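PDB 6V72: beta-lactamase II, which probably hydrolyses the beta-lactam ring of antibiotics to a substituted beta-amino acid, as a zinc-dependent class B enzyme of the metallo-beta-lactamase superfamily. Local coordinates for residues G33-T39 and S51-V57; V89-V93 and Q151-P155; F139-A145 and R157-P161. One frame throughout, in Å; residues are numbered along the deposited sequence.

Interaction 1 (G33-T39 and S51-V57). With EDO (1,2-ethanediol), chain K; FMT (formic acid), chain J.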
ATOM      1  N   GLY A  33      16.032  -1.057 -30.846  1.00 21.38           N
ATOM      2  CA  GLY A  33      15.143   0.083 -30.976  1.00 19.55           C
ATOM      3  C   GLY A  33      14.169   0.293 -29.839  1.00 18.63           C
ATOM      4  O   GLY A  33      13.278   1.145 -29.954  1.00 19.35           O
ATOM      5  N   VAL A  34      14.295  -0.448 -28.746  1.00 16.86           N
ATOM      6  CA  VAL A  34      13.402  -0.285 -27.598  1.00 16.96           C
ATOM      7  C   VAL A  34      14.253   0.010 -26.377  1.00 16.47           C
ATOM      8  O   VAL A  34      14.940  -0.877 -25.852  1.00 19.79           O
ATOM      9  CB  VAL A  34      12.519  -1.515 -27.356  1.00 17.76           C
ATOM     10  CG1 VAL A  34      11.567  -1.244 -26.185  1.00 18.41           C
ATOM     11  CG2 VAL A  34      11.746  -1.878 -28.611  1.00 19.55           C
ATOM     12  N   TRP A  35      14.186   1.245 -25.910  1.00 15.94           N
ATOM     13  CA  TRP A  35      14.906   1.682 -24.730  1.00 15.34           C
ATOM     14  C   TRP A  35      13.955   1.761 -23.549  1.00 13.73           C
ATOM     15  O   TRP A  35      12.810   2.212 -23.682  1.00 17.08           O
ATOM     16  CB  TRP A  35      15.548   3.044 -24.957  1.00 15.02           C
ATOM     17  CG  TRP A  35      16.665   2.964 -25.939  1.00 16.90           C
ATOM     18  CD1 TRP A  35      16.597   3.228 -27.274  1.00 18.75           C
ATOM     19  CD2 TRP A  35      18.004   2.535 -25.674  1.00 20.21           C
ATOM     20  NE1 TRP A  35      17.819   3.018 -27.851  1.00 20.96           N
ATOM     21  CE2 TRP A  35      18.704   2.594 -26.892  1.00 19.81           C
ATOM     22  CE3 TRP A  35      18.687   2.139 -24.519  1.00 21.12           C
ATOM     23  CZ2 TRP A  35      20.061   2.263 -26.997  1.00 23.27           C
ATOM     24  CZ3 TRP A  35      20.038   1.800 -24.626  1.00 23.68           C
ATOM     25  CH2 TRP A  35      20.703   1.861 -25.857  1.00 23.86           C
HETATM   26  N   MSE A  36      14.436   1.333 -22.392  1.00 13.94           N
HETATM   27  CA  MSE A  36      13.751   1.662 -21.146  1.00 13.93           C
HETATM   28  C   MSE A  36      14.467   2.809 -20.473  1.00 14.31           C
HETATM   29  O   MSE A  36      15.699   2.811 -20.387  1.00 16.60           O
HETATM   30  CB  MSE A  36      13.646   0.450 -20.232  1.00 16.42           C
HETATM   31  CG  MSE A  36      12.753   0.726 -19.030  1.00 17.63           C
HETATM   32 SE   MSE A  36      12.634  -0.869 -17.893  0.73 21.69          SE
HETATM   33  CE  MSE A  36      11.133  -1.497 -18.834  0.69 27.57           C
ATOM     34  N   HIS A  37      13.720   3.848 -20.100  1.00 13.87           N
ATOM     35  CA  HIS A  37      14.290   4.917 -19.298  1.00 12.48           C
ATOM     36  C   HIS A  37      13.909   4.706 -17.843  1.00 12.44           C
ATOM     37  O   HIS A  37      12.757   4.383 -17.530  1.00 13.43           O
ATOM     38  CB  HIS A  37      13.878   6.323 -19.787  1.00 14.44           C
ATOM     39  CG  HIS A  37      12.398   6.625 -19.787  1.00 13.43           C
ATOM     40  ND1 HIS A  37      11.723   7.060 -18.661  1.00 13.48           N
ATOM     41  CD2 HIS A  37      11.498   6.666 -20.803  1.00 13.59           C
ATOM     42  CE1 HIS A  37      10.459   7.291 -18.971  1.00 13.71           C
ATOM     43  NE2 HIS A  37      10.299   7.072 -20.267  1.00 13.13           N
ATOM     44  N   THR A  38      14.879   4.901 -16.957  1.00 14.21           N
ATOM     45  CA  THR A  38      14.658   4.779 -15.522  1.00 12.61           C
ATOM     46  C   THR A  38      15.188   6.021 -14.830  1.00 14.13           C
ATOM     47  O   THR A  38      16.321   6.449 -15.089  1.00 15.07           O
ATOM     48  CB  THR A  38      15.342   3.532 -14.952  1.00 14.45           C
ATOM     49  OG1 THR A  38      14.832   2.380 -15.626  1.00 16.20           O
ATOM     50  CG2 THR A  38      15.084   3.386 -13.438  1.00 15.53           C
ATOM     51  N   THR A  39      14.376   6.578 -13.940  1.00 12.95           N
ATOM     52  CA  THR A  39      14.795   7.677 -13.090  1.00 13.38           C
ATOM     53  C   THR A  39      14.385   7.386 -11.656  1.00 13.90           C
ATOM     54  O   THR A  39      13.545   6.524 -11.386  1.00 15.20           O
ATOM     55  CB  THR A  39      14.193   9.006 -13.551  1.00 13.80           C
ATOM     56  OG1 THR A  39      12.770   8.870 -13.715  1.00 14.19           O
ATOM     57  CG2 THR A  39      14.851   9.493 -14.856  1.00 16.96           C
ATOM     58  N   SER A  51      11.259   4.929 -11.416  1.00 13.68           N
ATOM     59  CA  SER A  51      10.146   5.028 -12.346  1.00 13.44           C
ATOM     60  C   SER A  51      10.677   4.694 -13.729  1.00 11.89           C
ATOM     61  O   SER A  51      11.714   5.242 -14.139  1.00 13.33           O
ATOM     62  CB  SER A  51       9.497   6.428 -12.322  1.00 16.16           C
ATOM     63  OG  SER A  51       8.344   6.448 -13.159  1.00 18.25           O
ATOM     64  N   ASN A  52      10.006   3.754 -14.413  1.00 12.90           N
ATOM     65  CA  ASN A  52      10.404   3.273 -15.732  1.00 11.71           C
ATOM     66  C   ASN A  52       9.395   3.682 -16.796  1.00 12.80           C
ATOM     67  O   ASN A  52       8.185   3.598 -16.575  1.00 15.24           O
ATOM     68  CB  ASN A  52      10.489   1.744 -15.796  1.00 13.01           C
ATOM     69  CG  ASN A  52      11.319   1.140 -14.699  1.00 14.70           C
ATOM     70  OD1 ASN A  52      10.890   0.163 -14.047  1.00 19.07           O
ATOM     71  ND2 ASN A  52      12.488   1.665 -14.488  1.00 14.19           N
ATOM     72  N   GLY A  53       9.902   4.022 -17.972  1.00 12.43           N
ATOM     73  CA  GLY A  53       9.081   4.160 -19.150  1.00 13.06           C
ATOM     74  C   GLY A  53       9.841   3.679 -20.371  1.00 12.63           C
ATOM     75  O   GLY A  53      10.899   3.056 -20.221  1.00 14.00           O
ATOM     76  N   LEU A  54       9.333   3.945 -21.579  1.00 12.57           N
ATOM     77  CA  LEU A  54       9.965   3.429 -22.790  1.00 12.63           C
ATOM     78  C   LEU A  54      10.258   4.554 -23.763  1.00 12.85           C
ATOM     79  O   LEU A  54       9.618   5.604 -23.742  1.00 13.85           O
ATOM     80  CB  LEU A  54       9.087   2.389 -23.517  1.00 14.10           C
ATOM     81  CG  LEU A  54       8.575   1.193 -22.708  1.00 14.24           C
ATOM     82  CD1 LEU A  54       7.646   0.339 -23.554  1.00 16.55           C
ATOM     83  CD2 LEU A  54       9.756   0.392 -22.208  1.00 16.69           C
ATOM     84  N   LEU A  55      11.257   4.314 -24.608  1.00 13.37           N
ATOM     85  CA  LEU A  55      11.544   5.162 -25.753  1.00 13.29           C
ATOM     86  C   LEU A  55      11.701   4.224 -26.942  1.00 14.78           C
ATOM     87  O   LEU A  55      12.588   3.362 -26.937  1.00 16.55           O
ATOM     88  CB  LEU A  55      12.800   6.002 -25.492  1.00 16.45           C
ATOM     89  CG  LEU A  55      13.166   7.111 -26.444  1.00 20.15           C
ATOM     90  CD1 LEU A  55      12.170   8.271 -26.414  1.00 17.67           C
ATOM     91  CD2 LEU A  55      14.553   7.596 -26.034  1.00 21.78           C
ATOM     92  N   VAL A  56      10.806   4.335 -27.925  1.00 13.77           N
ATOM     93  CA  VAL A  56      10.691   3.350 -28.997  1.00 14.27           C
ATOM     94  C   VAL A  56      10.998   4.028 -30.322  1.00 14.70           C
ATOM     95  O   VAL A  56      10.352   5.016 -30.683  1.00 17.42           O
ATOM     96  CB  VAL A  56       9.286   2.713 -29.026  1.00 14.54           C
ATOM     97  CG1 VAL A  56       9.165   1.720 -30.198  1.00 19.99           C
ATOM     98  CG2 VAL A  56       8.992   2.043 -27.693  1.00 14.83           C
ATOM     99  N   VAL A  57      11.954   3.465 -31.065  1.00 15.69           N
ATOM    100  CA  VAL A  57      12.326   3.996 -32.371  1.00 18.05           C
ATOM    101  C   VAL A  57      11.268   3.648 -33.410  1.00 19.05           C
ATOM    102  O   VAL A  57      10.807   2.505 -33.507  1.00 20.98           O
ATOM    103  CB  VAL A  57      13.696   3.452 -32.794  1.00 20.20           C
ATOM    104  CG1 VAL A  57      13.989   3.831 -34.262  1.00 21.03           C
ATOM    105  CG2 VAL A  57      14.793   3.959 -31.848  1.00 20.43           C
TER
HETATM  106  C1  EDO K 310      11.676  -0.742 -32.320  1.00 24.71           C
HETATM  107  O1  EDO K 310      12.142  -0.029 -33.480  1.00 25.69           O
HETATM  108  C2  EDO K 310      10.167  -0.959 -32.417  1.00 25.65           C
HETATM  109  O2  EDO K 310       9.848  -1.710 -33.592  1.00 28.54           O
HETATM  110  C   FMT J 309      14.022  -0.886 -12.783  1.00 43.13           C
HETATM  111  O1  FMT J 309      13.032  -0.509 -12.166  1.00 41.59           O
HETATM  112  O2  FMT J 309      14.567  -0.253 -13.682  1.00 43.85           O
HETATM  113  O   HOH W   1      11.857   7.348 -15.936  1.00 15.39           O

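Interaction 2 (V89-V93 and Q151-P155). With CA (calcium ion), chain D.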
ATOM      1  N   VAL A  89      11.901  12.794 -30.257  1.00 16.32           N
ATOM      2  CA  VAL A  89      10.577  12.354 -29.826  1.00 15.28           C
ATOM      3  C   VAL A  89       9.531  13.131 -30.610  1.00 16.76           C
ATOM      4  O   VAL A  89       9.534  14.365 -30.632  1.00 18.52           O
ATOM      5  CB  VAL A  89      10.395  12.559 -28.316  1.00 13.83           C
ATOM      6  CG1 VAL A  89       9.005  12.086 -27.889  1.00 14.72           C
ATOM      7  CG2 VAL A  89      11.471  11.801 -27.516  1.00 13.47           C
ATOM      8  N   ARG A  90       8.642  12.424 -31.280  1.00 17.69           N
ATOM      9  CA  ARG A  90       7.568  13.153 -31.932  1.00 20.08           C
ATOM     10  C   ARG A  90       6.208  12.928 -31.304  1.00 18.93           C
ATOM     11  O   ARG A  90       5.306  13.741 -31.536  1.00 23.22           O
ATOM     12  CB  ARG A  90       7.508  12.816 -33.417  1.00 24.69           C
ATOM     13  CG  ARG A  90       7.055  11.470 -33.703  1.00 24.54           C
ATOM     14  CD  ARG A  90       6.544  11.363 -35.140  1.00 24.52           C
ATOM     15  NE  ARG A  90       6.430   9.945 -35.405  1.00 23.26           N
ATOM     16  CZ  ARG A  90       5.392   9.197 -35.048  1.00 22.89           C
ATOM     17  NH1 ARG A  90       4.329   9.742 -34.437  1.00 20.12           N
ATOM     18  NH2 ARG A  90       5.431   7.904 -35.315  1.00 24.94           N
ATOM     19  N   ALA A  91       6.050  11.887 -30.494  1.00 16.91           N
ATOM     20  CA  ALA A  91       4.780  11.651 -29.824  1.00 14.28           C
ATOM     21  C   ALA A  91       5.068  10.960 -28.509  1.00 13.35           C
ATOM     22  O   ALA A  91       6.094  10.300 -28.354  1.00 14.76           O
ATOM     23  CB  ALA A  91       3.825  10.794 -30.660  1.00 14.89           C
ATOM     24  N   ALA A  92       4.146  11.112 -27.564  1.00 13.29           N
ATOM     25  CA  ALA A  92       4.284  10.513 -26.244  1.00 12.99           C
ATOM     26  C   ALA A  92       2.920  10.041 -25.781  1.00 12.06           C
ATOM     27  O   ALA A  92       1.897  10.645 -26.107  1.00 14.30           O
ATOM     28  CB  ALA A  92       4.838  11.496 -25.208  1.00 14.70           C
ATOM     29  N   VAL A  93       2.914   8.980 -24.992  1.00 11.70           N
ATOM     30  CA  VAL A  93       1.690   8.478 -24.384  1.00 10.20           C
ATOM     31  C   VAL A  93       1.989   8.261 -22.911  1.00 11.37           C
ATOM     32  O   VAL A  93       3.082   7.803 -22.553  1.00 12.84           O
ATOM     33  CB  VAL A  93       1.166   7.185 -25.069  1.00 12.13           C
ATOM     34  CG1 VAL A  93       2.207   6.049 -25.059  1.00 13.46           C
ATOM     35  CG2 VAL A  93      -0.132   6.720 -24.394  1.00 14.15           C
ATOM     36  N   GLN A 151      -2.450   5.182 -35.088  1.00 11.71           N
ATOM     37  CA  GLN A 151      -1.512   5.541 -36.152  1.00 12.79           C
ATOM     38  C   GLN A 151      -0.280   6.227 -35.591  1.00 14.20           C
ATOM     39  O   GLN A 151       0.851   5.930 -36.007  1.00 18.39           O
ATOM     40  CB  GLN A 151      -2.194   6.460 -37.159  1.00 14.68           C
ATOM     41  CG  GLN A 151      -1.367   6.748 -38.412  1.00 18.19           C
ATOM     42  CD  GLN A 151      -2.066   7.739 -39.331  1.00 20.90           C
ATOM     43  OE1 GLN A 151      -2.364   8.857 -38.935  1.00 24.57           O
ATOM     44  NE2 GLN A 151      -2.341   7.325 -40.548  1.00 29.78           N
ATOM     45  N   SER A 152      -0.480   7.161 -34.666  1.00 15.12           N
ATOM     46  CA  SER A 152       0.601   8.033 -34.225  1.00 15.04           C
ATOM     47  C   SER A 152       1.569   7.349 -33.284  1.00 14.93           C
ATOM     48  O   SER A 152       2.725   7.773 -33.186  1.00 16.88           O
ATOM     49  CB  SER A 152       0.036   9.272 -33.528  1.00 17.94           C
ATOM     50  OG  SER A 152      -0.855   9.982 -34.383  1.00 21.62           O
ATOM     51  N   LEU A 153       1.131   6.308 -32.582  1.00 14.55           N
ATOM     52  CA  LEU A 153       1.971   5.665 -31.587  1.00 14.32           C
ATOM     53  C   LEU A 153       2.460   4.304 -32.043  1.00 14.80           C
ATOM     54  O   LEU A 153       3.229   3.668 -31.321  1.00 15.50           O
ATOM     55  CB  LEU A 153       1.210   5.537 -30.260  1.00 15.76           C
ATOM     56  CG  LEU A 153       0.831   6.936 -29.715  1.00 17.65           C
ATOM     57  CD1 LEU A 153      -0.239   6.902 -28.651  1.00 20.48           C
ATOM     58  CD2 LEU A 153       2.067   7.663 -29.177  1.00 20.11           C
ATOM     59  N   ALA A 154       2.033   3.845 -33.212  1.00 13.50           N
ATOM     60  CA  ALA A 154       2.588   2.624 -33.785  1.00 14.30           C
ATOM     61  C   ALA A 154       4.114   2.711 -33.807  1.00 15.41           C
ATOM     62  O   ALA A 154       4.669   3.780 -34.095  1.00 18.36           O
ATOM     63  CB  ALA A 154       2.043   2.422 -35.206  1.00 17.24           C
ATOM     64  N   PRO A 155       4.833   1.605 -33.539  1.00 14.55           N
ATOM     65  CA  PRO A 155       4.356   0.223 -33.406  1.00 15.33           C
ATOM     66  C   PRO A 155       3.774  -0.155 -32.060  1.00 15.11           C
ATOM     67  O   PRO A 155       3.344  -1.287 -31.920  1.00 15.91           O
ATOM     68  CB  PRO A 155       5.617  -0.599 -33.673  1.00 18.15           C
ATOM     69  CG  PRO A 155       6.720   0.287 -33.144  1.00 18.41           C
ATOM     70  CD  PRO A 155       6.305   1.677 -33.579  1.00 16.61           C
TER
HETATM   71 CA    CA D 303      -2.462  11.207 -38.633  0.78 20.83          CA
HETATM   72  O   HOH W   2       3.645   5.900 -35.538  1.00 20.59           O
HETATM   73  O   HOH W   3      -0.625  10.621 -37.075  1.00 32.50           O

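Interaction 3 (F139-A145 and R157-P161)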
ATOM      1  N   PHE A 139     -10.547   4.631 -27.795  1.00 11.12           N
ATOM      2  CA  PHE A 139     -10.486   3.206 -27.503  1.00 11.14           C
ATOM      3  C   PHE A 139     -11.760   2.539 -28.000  1.00 11.63           C
ATOM      4  O   PHE A 139     -12.861   3.067 -27.810  1.00 14.64           O
ATOM      5  CB  PHE A 139     -10.339   2.935 -26.004  1.00 11.66           C
ATOM      6  CG  PHE A 139      -8.941   3.131 -25.478  1.00 10.50           C
ATOM      7  CD1 PHE A 139      -7.921   2.282 -25.866  1.00 12.01           C
ATOM      8  CD2 PHE A 139      -8.645   4.172 -24.601  1.00 12.05           C
ATOM      9  CE1 PHE A 139      -6.634   2.437 -25.399  1.00 11.66           C
ATOM     10  CE2 PHE A 139      -7.346   4.346 -24.112  1.00 13.41           C
ATOM     11  CZ  PHE A 139      -6.330   3.469 -24.510  1.00 11.77           C
ATOM     12  N   ASP A 140     -11.606   1.385 -28.645  1.00 12.47           N
ATOM     13  CA  ASP A 140     -12.803   0.642 -29.003  1.00 13.36           C
ATOM     14  C   ASP A 140     -13.310  -0.143 -27.794  1.00 12.48           C
ATOM     15  O   ASP A 140     -12.706  -0.150 -26.718  1.00 15.83           O
ATOM     16  CB  ASP A 140     -12.577  -0.231 -30.261  1.00 14.51           C
ATOM     17  CG  ASP A 140     -11.749  -1.495 -30.034  1.00 15.62           C
ATOM     18  OD1 ASP A 140     -11.618  -1.995 -28.903  1.00 16.83           O
ATOM     19  OD2 ASP A 140     -11.245  -2.022 -31.066  1.00 19.11           O
ATOM     20  N   ALA A 141     -14.467  -0.779 -27.973  1.00 14.42           N
ATOM     21  CA  ALA A 141     -15.156  -1.405 -26.858  1.00 16.47           C
ATOM     22  C   ALA A 141     -14.425  -2.633 -26.342  1.00 17.44           C
ATOM     23  O   ALA A 141     -14.724  -3.094 -25.235  1.00 20.98           O
ATOM     24  CB  ALA A 141     -16.573  -1.772 -27.287  1.00 18.80           C
ATOM     25  N   ASN A 142     -13.456  -3.148 -27.096  1.00 15.91           N
ATOM     26  CA  ASN A 142     -12.626  -4.257 -26.644  1.00 17.29           C
ATOM     27  C   ASN A 142     -11.357  -3.791 -25.954  1.00 16.97           C
ATOM     28  O   ASN A 142     -10.577  -4.626 -25.477  1.00 18.76           O
ATOM     29  CB  ASN A 142     -12.277  -5.148 -27.829  1.00 19.68           C
ATOM     30  CG  ASN A 142     -13.483  -5.853 -28.378  1.00 23.95           C
ATOM     31  OD1 ASN A 142     -13.638  -5.981 -29.586  1.00 27.74           O
ATOM     32  ND2 ASN A 142     -14.355  -6.302 -27.488  1.00 24.71           N
ATOM     33  N   GLY A 143     -11.151  -2.484 -25.860  1.00 15.33           N
ATOM     34  CA  GLY A 143     -10.015  -1.922 -25.173  1.00 13.60           C
ATOM     35  C   GLY A 143      -8.864  -1.512 -26.067  1.00 11.19           C
ATOM     36  O   GLY A 143      -7.872  -0.989 -25.553  1.00 12.37           O
ATOM     37  N   TRP A 144      -8.971  -1.709 -27.386  1.00 13.02           N
ATOM     38  CA  TRP A 144      -7.862  -1.411 -28.289  1.00 12.12           C
ATOM     39  C   TRP A 144      -7.968  -0.002 -28.846  1.00 12.61           C
ATOM     40  O   TRP A 144      -9.047   0.451 -29.220  1.00 13.82           O
ATOM     41  CB  TRP A 144      -7.818  -2.412 -29.440  1.00 13.74           C
ATOM     42  CG  TRP A 144      -7.437  -3.768 -28.975  1.00 13.00           C
ATOM     43  CD1 TRP A 144      -8.268  -4.848 -28.811  1.00 15.28           C
ATOM     44  CD2 TRP A 144      -6.129  -4.196 -28.583  1.00 14.67           C
ATOM     45  NE1 TRP A 144      -7.542  -5.925 -28.350  1.00 15.37           N
ATOM     46  CE2 TRP A 144      -6.230  -5.549 -28.198  1.00 15.63           C
ATOM     47  CE3 TRP A 144      -4.881  -3.556 -28.492  1.00 14.20           C
ATOM     48  CZ2 TRP A 144      -5.130  -6.285 -27.757  1.00 15.19           C
ATOM     49  CZ3 TRP A 144      -3.775  -4.300 -28.058  1.00 15.40           C
ATOM     50  CH2 TRP A 144      -3.916  -5.652 -27.694  1.00 15.88           C
ATOM     51  N   ALA A 145      -6.834   0.684 -28.917  1.00 13.34           N
ATOM     52  CA  ALA A 145      -6.831   2.007 -29.515  1.00 11.45           C
ATOM     53  C   ALA A 145      -7.120   1.923 -31.007  1.00 10.43           C
ATOM     54  O   ALA A 145      -6.812   0.934 -31.688  1.00 15.41           O
ATOM     55  CB  ALA A 145      -5.486   2.705 -29.285  1.00 13.30           C
ATOM     56  N   ARG A 157       1.114  -0.887 -29.439  1.00 12.72           N
ATOM     57  CA  ARG A 157      -0.312  -1.176 -29.442  1.00 12.83           C
ATOM     58  C   ARG A 157      -0.857  -0.790 -28.079  1.00 12.74           C
ATOM     59  O   ARG A 157      -0.398  -1.303 -27.052  1.00 14.42           O
ATOM     60  CB  ARG A 157      -0.570  -2.642 -29.764  1.00 15.45           C
ATOM     61  CG  ARG A 157      -0.058  -3.029 -31.152  1.00 16.31           C
ATOM     62  CD  ARG A 157      -0.765  -2.280 -32.266  1.00 20.70           C
ATOM     63  NE  ARG A 157      -0.515  -2.925 -33.555  1.00 20.73           N
ATOM     64  CZ  ARG A 157       0.175  -2.382 -34.559  1.00 20.12           C
ATOM     65  NH1 ARG A 157       0.359  -3.075 -35.667  1.00 20.01           N
ATOM     66  NH2 ARG A 157       0.660  -1.150 -34.471  1.00 19.39           N
ATOM     67  N   LEU A 158      -1.799   0.140 -28.066  1.00 13.06           N
ATOM     68  CA  LEU A 158      -2.350   0.678 -26.823  1.00 12.89           C
ATOM     69  C   LEU A 158      -3.605  -0.083 -26.413  1.00 11.78           C
ATOM     70  O   LEU A 158      -4.510  -0.267 -27.233  1.00 11.76           O
ATOM     71  CB  LEU A 158      -2.715   2.146 -27.006  1.00 14.98           C
ATOM     72  CG  LEU A 158      -1.626   3.196 -26.925  1.00 20.64           C
ATOM     73  CD1 LEU A 158      -0.371   2.812 -27.629  1.00 21.75           C
ATOM     74  CD2 LEU A 158      -2.227   4.459 -27.515  1.00 24.77           C
ATOM     75  N   TYR A 159      -3.675  -0.480 -25.142  1.00 11.32           N
ATOM     76  CA  TYR A 159      -4.756  -1.323 -24.646  1.00  9.68           C
ATOM     77  C   TYR A 159      -5.253  -0.803 -23.302  1.00 11.56           C
ATOM     78  O   TYR A 159      -4.464  -0.647 -22.359  1.00 12.19           O
ATOM     79  CB  TYR A 159      -4.279  -2.780 -24.497  1.00 11.61           C
ATOM     80  CG  TYR A 159      -5.396  -3.694 -24.051  1.00 11.72           C
ATOM     81  CD1 TYR A 159      -6.430  -4.029 -24.913  1.00 12.82           C
ATOM     82  CD2 TYR A 159      -5.421  -4.215 -22.758  1.00 14.82           C
ATOM     83  CE1 TYR A 159      -7.457  -4.857 -24.500  1.00 13.76           C
ATOM     84  CE2 TYR A 159      -6.430  -5.032 -22.337  1.00 14.88           C
ATOM     85  CZ  TYR A 159      -7.449  -5.360 -23.201  1.00 14.02           C
ATOM     86  OH  TYR A 159      -8.470  -6.204 -22.766  1.00 16.70           O
ATOM     87  N   TYR A 160      -6.561  -0.566 -23.211  1.00 10.95           N
ATOM     88  CA  TYR A 160      -7.182  -0.175 -21.948  1.00  9.88           C
ATOM     89  C   TYR A 160      -7.780  -1.423 -21.329  1.00 11.70           C
ATOM     90  O   TYR A 160      -8.749  -1.967 -21.884  1.00 12.52           O
ATOM     91  CB  TYR A 160      -8.275   0.878 -22.172  1.00 11.34           C
ATOM     92  CG  TYR A 160      -9.059   1.168 -20.914  1.00 12.01           C
ATOM     93  CD1 TYR A 160      -8.410   1.511 -19.726  1.00 11.95           C
ATOM     94  CD2 TYR A 160     -10.442   1.076 -20.903  1.00 14.05           C
ATOM     95  CE1 TYR A 160      -9.119   1.770 -18.580  1.00 13.84           C
ATOM     96  CE2 TYR A 160     -11.158   1.330 -19.743  1.00 16.08           C
ATOM     97  CZ  TYR A 160     -10.486   1.674 -18.583  1.00 14.14           C
ATOM     98  OH  TYR A 160     -11.190   1.929 -17.414  1.00 18.06           O
ATOM     99  N   PRO A 161      -7.243  -1.926 -20.206  1.00 10.81           N
ATOM    100  CA  PRO A 161      -7.722  -3.199 -19.650  1.00 12.90           C
ATOM    101  C   PRO A 161      -8.903  -3.063 -18.713  1.00 12.14           C
ATOM    102  O   PRO A 161      -9.465  -4.090 -18.313  1.00 13.46           O
ATOM    103  CB  PRO A 161      -6.498  -3.707 -18.880  1.00 14.01           C
ATOM    104  CG  PRO A 161      -5.877  -2.415 -18.316  1.00 11.85           C
ATOM    105  CD  PRO A 161      -6.046  -1.421 -19.495  1.00 11.81           C
TER
HETATM  106  O   HOH W   4     -10.082  -7.260 -24.784  1.00 32.71           O
HETATM  107  O   HOH W   5     -11.719  -5.019 -22.419  1.00 52.17           O

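Interaction 1 (G33-T39 and S51-V57)
Trp-35 and Leu-55 face each other as a hydrogen-bonded antiparallel pair, and with His-37/Gly-53 and Thr-39/Ser-51 they set the backbone ladder of two neighbouring strands. Within the first pair Trp-35 N gives to Leu-55 O at 2.8 Å and Leu-55 N returns a bond of the same length to Trp-35 O. The bond from His-37 N to Gly-53 O is less regular: the N-H...O angle falls to 146° and the donor stands well above the carbonyl plane.

That irregularity lies beside a CH-pi contact. His-37 CG sits between the backbone N and the carbonyl carbon (chi1 60°), which swings the imidazole across to the other strand, where Gly-53 CA lies over its face, 3.6 Å from the ring centroid. Glycine suits this place, since a CB would run into His-37 NE2. At the ring edge one water joins His-37 ND1 (2.7 Å), Thr-39 OG1 and Ser-51 O, while NE2 bonds to Val-65 O, so both ring nitrogens have partners.

Apolar contacts alternate by face. Trp-35 CB meets Leu-55 CB at 4.1 Å on the side of His-37, where Trp-80 of helix 71-84 packs on both residues. On the other face the selenomethionine Met-36, bent at chi3 (-90°), brings CE to 4.1 Å from Leu-54 CD2; farther along, Val-34 CG1 lies near Val-56 CG2.

The two strands form a beta hairpin in the large sheet of the metallo-beta-lactamase fold, with the Ser-51 side chain about 4 Å from that of His-226, a zinc ligand of this enzyme, though this chain carries no zinc.

Interaction 2 (V89-V93 and Q151-P155)
Arg-90 turns the edge of its guanidinium to the main-chain oxygen of Ser-152, in the last turn of the helix that begins at 147. With chi1 at 70° the Arg-90 chain leaves over its own backbone, then runs extended from CG to NE, long enough to span from strand to helix. NH1 gives a hydrogen bond of 2.8 Å to Ser-152 O, on a lone pair in the carbonyl plane, with the oxygen tilted 16° from the guanidinium plane. NH2 gives to a water in that plane at 2.7 Å; this water also lies 2.8 Å from Ala-154 O.

Deeper in, Leu-153 turns its forked end to the strand. CD2 comes to 3.9 Å from Ala-91 CB and CD1 to 3.9 Å from Val-93 CB, so its two methyls straddle alternate residues on one side of the strand. The small Ala-91 leaves room for the leucine, and Trp-116 and Ile-63 also touch it.

On the outer side the helix carries a calcium ion, bound by Gln-151 OE1 at 2.4 Å and by Glu-148. A water on the ion donates to Ser-152 OG, which is also hydrogen-bonded to Glu-148 O.

The chemistry is thus divided: apolar carbons of Ala-91, Val-93 and Leu-153 pack on the buried side, while a positive guanidinium meets carbonyl oxygen near the C-terminal end of the helix, where it would be expected to be favoured by the helix dipole.

Interaction 3 (F139-A145 and R157-P161)
Trp-144 and Tyr-159 pack ring against ring across the contact. Tyr-159 turns an edge to the indole face, CD1 lying 3.6 Å from Trp-144 CE2, with the planes at 52°; the Tyr-159 CB also rests over the six-membered ring. The tyrosine reaches this place because its CG is anti to the backbone N (chi1 -177°). Tryptophan suits the spot, as its broad face receives both the CD1 edge and the CB of Tyr-159, and Phe-216 and Ala-215 add to the packing about it.

A second tight patch involves Phe-139, whose ring holds Tyr-160 CB almost exactly over its centre, 3.8 Å from the centroid. Here too the contact is CH-pi, and the two rings themselves meet only obliquely. Nearby, Ala-145 CB comes to 3.6 Å from Leu-158 CB, an approach that the small alanine permits.

Between these patches the backbones are joined by a single beta bridge, Trp-144 with Tyr-159: Tyr-160 N gives to Gly-143 O at 2.7 Å, and Ala-145 N to Leu-158 O. The bridge follows a type I turn with a G1 bulge, Asp-140 to Gly-143, which links strands 135-139 and 145-146 of the large sheet and here meets strand 157-159, an edge of the smaller one. Glycine suits position 143 because the bulge takes a positive phi (99°) and a CB would clash with Tyr-160 O.

Toward solvent the contact thins out. Asp-140 OD1 closes an Asx turn with Asn-142 N and also takes Trp-144 N, the donors arriving from opposite faces of the carboxylate, which steadies the turn from within. Exposed Asn-142 meets the strand chiefly through its backbone O: Tyr-159 CE1 lies 3.3 Å away, and a water 2.8 Å from both Asn-142 O and Tyr-159 OH joins the two.

In the fold
From the N terminus, interaction 1 comes first and closes the hairpin of strands 34-41 and 49-58 before either other contact opens. Interaction 2 then spans a much longer excursion, bringing helix 147-153 back to strand 89-93. Interaction 3 opens inside that excursion and closes after it, at 157-161, so the two cross. Interactions 1 and 2 touch through Leu-55 with Val-89 and Val-56 with Pro-155, on strands 49-58 and 89-93 of the large sheet and the loop after helix 147-153. Interactions 2 and 3 touch where Leu-153 packs on Leu-158, helix 147-153 leading into strand 157-159 of the smaller sheet. Interactions 1 and 3 lie on opposite sides of the chain's centre, without touching.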